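Local structure of amine Dehydrogenase (Pseudomonas putida, 1JMX) at residues I379-F393 with M437-G449. The protein carries two covalently bound hemes c and probably passes electrons, as the alpha subunit of a quinohemoprotein amine dehydrogenase. Sequence-based numbering, arbitrary orientation.
Sequences IGENGASVPKVQGRF and MQADGVFVPGGAG
Lys388 runs its extended side chain across Pro445 and delivers NZ to the carbonyl O of that residue, 3.0 Å away and in the carbonyl plane. On the way Lys388 CB packs against Pro445 CG, and CD and CE pass alongside Pro445 O. Cut back to an alanine, this position would probably leave Pro445 O without its lysine donor and without the CD and CE methylenes beside it. The same proline turns CG to Val389 O at 3.4 Å; lacking an N-H to give that oxygen, it ends the ladder with the strand beginning at Gly391. Further along, strands 391-400 and 442-445 are antiparallel: Gly391 and Phe443 form a hydrogen-bonded pair, with Phe443 N to Gly391 O at 2.8 Å, and Phe393 N adds a bond to Gly441 O. A side chain at Gly391 would strike the Phe393 ring, whose edge faces Phe443 CB. Obliquely to that ring comes the methyl of Met437, CE lying 4.1 Å from Phe393 CD1; Trp416 of strand 406-420 packs on both residues. On the other face of the sheet Val442 splits its branches. CG1, anti to the backbone N (chi1 169°), meets the amide of Gln390, while CG2 sits 3.7 Å above the guanidinium plane of Arg392. Beyond the lysine, Ala448 N bonds to Gly380 O, and the small Ala448 CB fits against Ala384 CB. Within domain IV, backbone pairing thus fixes the register, while Arg392 offers a flat face to a methyl as its N-H groups bond Gln390 OE1 weakly and Leu191 O.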
# COMPACT_ATOMS: atom_id res chain seq x y z
N ILE A 379 -3.29 -13.31 2.12
CA ILE A 379 -4.08 -14.06 3.07
C ILE A 379 -5.40 -13.30 3.21
O ILE A 379 -5.49 -12.13 2.84
CB ILE A 379 -3.38 -14.20 4.45
CG1 ILE A 379 -3.10 -12.82 5.06
CG2 ILE A 379 -2.09 -15.01 4.31
CD1 ILE A 379 -2.35 -12.87 6.39
N GLY A 380 -6.42 -13.97 3.71
CA GLY A 380 -7.71 -13.34 3.88
C GLY A 380 -8.67 -14.24 4.60
O GLY A 380 -8.28 -15.30 5.11
N GLU A 381 -9.93 -13.82 4.65
CA GLU A 381 -11.00 -14.56 5.30
C GLU A 381 -10.62 -14.99 6.71
O GLU A 381 -9.84 -14.30 7.37
CB GLU A 381 -11.45 -15.72 4.42
CG GLU A 381 -12.24 -15.26 3.18
CD GLU A 381 -12.07 -16.16 1.96
OE1 GLU A 381 -12.13 -17.40 2.12
OE2 GLU A 381 -11.87 -15.62 0.85
N ASN A 382 -11.13 -16.12 7.18
CA ASN A 382 -10.86 -16.63 8.53
C ASN A 382 -11.50 -15.68 9.55
O ASN A 382 -11.07 -15.59 10.70
CB ASN A 382 -9.34 -16.77 8.76
CG ASN A 382 -8.99 -17.50 10.06
OD1 ASN A 382 -7.94 -17.26 10.65
ND2 ASN A 382 -9.87 -18.39 10.51
N GLY A 383 -12.55 -14.99 9.11
CA GLY A 383 -13.25 -14.05 9.97
C GLY A 383 -13.01 -12.60 9.59
O GLY A 383 -13.72 -11.71 10.05
N ALA A 384 -12.02 -12.38 8.72
CA ALA A 384 -11.66 -11.04 8.28
C ALA A 384 -12.63 -10.42 7.28
O ALA A 384 -13.39 -11.11 6.60
CB ALA A 384 -10.25 -11.02 7.71
N SER A 385 -12.55 -9.10 7.18
CA SER A 385 -13.39 -8.30 6.30
C SER A 385 -12.90 -8.33 4.85
O SER A 385 -13.52 -7.75 3.96
CB SER A 385 -13.38 -6.85 6.83
OG SER A 385 -14.27 -6.02 6.12
N VAL A 386 -11.81 -9.05 4.61
CA VAL A 386 -11.20 -9.15 3.29
C VAL A 386 -11.10 -10.59 2.77
O VAL A 386 -10.98 -11.53 3.55
CB VAL A 386 -9.78 -8.53 3.32
CG1 VAL A 386 -9.87 -7.02 3.43
CG2 VAL A 386 -9.03 -9.07 4.52
N PRO A 387 -11.17 -10.79 1.43
CA PRO A 387 -11.08 -12.13 0.85
C PRO A 387 -9.63 -12.54 0.53
O PRO A 387 -8.73 -11.70 0.47
CB PRO A 387 -11.88 -11.98 -0.44
CG PRO A 387 -11.46 -10.62 -0.89
CD PRO A 387 -11.52 -9.79 0.40
N LYS A 388 -9.42 -13.84 0.34
CA LYS A 388 -8.09 -14.35 -0.01
C LYS A 388 -7.82 -13.97 -1.46
O LYS A 388 -8.74 -13.91 -2.28
CB LYS A 388 -8.04 -15.87 0.11
CG LYS A 388 -8.40 -16.42 1.47
CD LYS A 388 -8.15 -17.91 1.52
CE LYS A 388 -8.48 -18.48 2.89
NZ LYS A 388 -7.99 -19.89 3.03
N VAL A 389 -6.57 -13.64 -1.76
CA VAL A 389 -6.17 -13.29 -3.12
C VAL A 389 -5.30 -14.44 -3.61
O VAL A 389 -4.21 -14.68 -3.09
CB VAL A 389 -5.40 -11.95 -3.17
CG1 VAL A 389 -4.84 -11.71 -4.56
CG2 VAL A 389 -6.31 -10.80 -2.77
N GLN A 390 -5.85 -15.20 -4.56
CA GLN A 390 -5.17 -16.35 -5.14
C GLN A 390 -4.05 -16.03 -6.11
O GLN A 390 -4.00 -14.96 -6.72
CB GLN A 390 -6.16 -17.20 -5.94
CG GLN A 390 -7.36 -17.73 -5.20
CD GLN A 390 -8.38 -18.33 -6.17
OE1 GLN A 390 -8.39 -18.01 -7.36
NE2 GLN A 390 -9.24 -19.19 -5.65
N GLY A 391 -3.14 -16.99 -6.24
CA GLY A 391 -2.07 -16.89 -7.21
C GLY A 391 -2.64 -17.77 -8.32
O GLY A 391 -3.15 -18.86 -8.04
N ARG A 392 -2.65 -17.29 -9.55
CA ARG A 392 -3.18 -18.09 -10.66
C ARG A 392 -2.12 -18.14 -11.73
O ARG A 392 -1.69 -17.10 -12.23
CB ARG A 392 -4.48 -17.51 -11.18
CG ARG A 392 -5.62 -17.65 -10.21
CD ARG A 392 -6.87 -17.04 -10.76
NE ARG A 392 -8.04 -17.60 -10.11
CZ ARG A 392 -8.73 -18.63 -10.59
NH1 ARG A 392 -8.37 -19.21 -11.73
NH2 ARG A 392 -9.76 -19.10 -9.90
N PHE A 393 -1.69 -19.34 -12.09
CA PHE A 393 -0.61 -19.47 -13.04
C PHE A 393 -0.87 -20.29 -14.27
O PHE A 393 -1.77 -21.11 -14.33
CB PHE A 393 0.63 -20.00 -12.32
CG PHE A 393 0.95 -19.28 -11.06
CD1 PHE A 393 0.45 -19.74 -9.84
CD2 PHE A 393 1.71 -18.12 -11.08
CE1 PHE A 393 0.72 -19.05 -8.66
CE2 PHE A 393 1.98 -17.43 -9.90
CZ PHE A 393 1.48 -17.89 -8.69
N MET A 437 -1.11 -25.22 -3.13
CA MET A 437 -1.05 -25.16 -4.58
C MET A 437 -1.88 -26.33 -5.08
O MET A 437 -1.68 -27.48 -4.67
CB MET A 437 0.39 -25.30 -5.07
CG MET A 437 0.53 -25.30 -6.58
SD MET A 437 0.01 -23.75 -7.32
CE MET A 437 1.57 -22.90 -7.43
N GLN A 438 -2.86 -26.02 -5.91
CA GLN A 438 -3.72 -27.04 -6.46
C GLN A 438 -3.17 -27.49 -7.81
O GLN A 438 -2.41 -26.77 -8.45
CB GLN A 438 -5.13 -26.49 -6.62
CG GLN A 438 -5.69 -25.92 -5.34
CD GLN A 438 -7.04 -25.28 -5.52
OE1 GLN A 438 -7.42 -24.90 -6.64
NE2 GLN A 438 -7.79 -25.17 -4.43
N ALA A 439 -3.58 -28.68 -8.23
CA ALA A 439 -3.14 -29.26 -9.50
C ALA A 439 -3.38 -28.36 -10.71
O ALA A 439 -2.55 -28.32 -11.62
CB ALA A 439 -3.83 -30.61 -9.72
N ASP A 440 -4.50 -27.64 -10.70
CA ASP A 440 -4.86 -26.74 -11.80
C ASP A 440 -4.04 -25.45 -11.93
O ASP A 440 -4.21 -24.71 -12.90
CB ASP A 440 -6.36 -26.43 -11.77
CG ASP A 440 -6.85 -25.90 -10.43
OD1 ASP A 440 -6.12 -25.95 -9.42
OD2 ASP A 440 -8.02 -25.44 -10.38
N GLY A 441 -3.11 -25.22 -11.00
CA GLY A 441 -2.27 -24.03 -11.05
C GLY A 441 -2.81 -22.85 -10.26
O GLY A 441 -2.40 -21.72 -10.46
N VAL A 442 -3.77 -23.13 -9.38
CA VAL A 442 -4.38 -22.11 -8.54
C VAL A 442 -3.86 -22.29 -7.13
O VAL A 442 -3.99 -23.37 -6.55
CB VAL A 442 -5.92 -22.24 -8.52
CG1 VAL A 442 -6.53 -21.36 -7.45
CG2 VAL A 442 -6.50 -21.87 -9.86
N PHE A 443 -3.21 -21.25 -6.60
CA PHE A 443 -2.69 -21.28 -5.24
C PHE A 443 -3.67 -20.57 -4.31
O PHE A 443 -4.00 -19.40 -4.51
CB PHE A 443 -1.32 -20.60 -5.15
CG PHE A 443 -0.69 -20.70 -3.79
CD1 PHE A 443 0.10 -21.79 -3.45
CD2 PHE A 443 -0.90 -19.70 -2.84
CE1 PHE A 443 0.68 -21.89 -2.18
CE2 PHE A 443 -0.33 -19.80 -1.57
CZ PHE A 443 0.46 -20.90 -1.24
N VAL A 444 -4.16 -21.29 -3.31
CA VAL A 444 -5.09 -20.75 -2.32
C VAL A 444 -4.32 -20.47 -1.04
O VAL A 444 -3.91 -21.40 -0.33
CB VAL A 444 -6.25 -21.76 -2.04
CG1 VAL A 444 -7.14 -21.26 -0.91
CG2 VAL A 444 -7.08 -22.00 -3.30
N PRO A 445 -4.08 -19.18 -0.73
CA PRO A 445 -3.35 -18.78 0.48
C PRO A 445 -4.06 -19.14 1.78
O PRO A 445 -5.26 -19.42 1.78
CB PRO A 445 -3.18 -17.27 0.30
CG PRO A 445 -4.37 -16.89 -0.50
CD PRO A 445 -4.46 -17.99 -1.52
N GLY A 446 -3.31 -19.14 2.87
CA GLY A 446 -3.90 -19.47 4.16
C GLY A 446 -4.82 -18.39 4.70
O GLY A 446 -4.98 -17.32 4.10
N GLY A 447 -5.45 -18.69 5.84
CA GLY A 447 -6.35 -17.75 6.48
C GLY A 447 -5.61 -16.59 7.14
O GLY A 447 -4.45 -16.72 7.52
N ALA A 448 -6.29 -15.46 7.25
CA ALA A 448 -5.73 -14.25 7.85
C ALA A 448 -5.57 -14.36 9.37
O ALA A 448 -6.01 -15.33 9.99
CB ALA A 448 -6.59 -13.05 7.50
N GLY A 449 -4.93 -13.35 9.96
CA GLY A 449 -4.70 -13.31 11.39
C GLY A 449 -3.39 -13.92 11.82
O GLY A 449 -2.67 -14.51 11.01
O HOH W 1 -2.86 -23.78 -14.93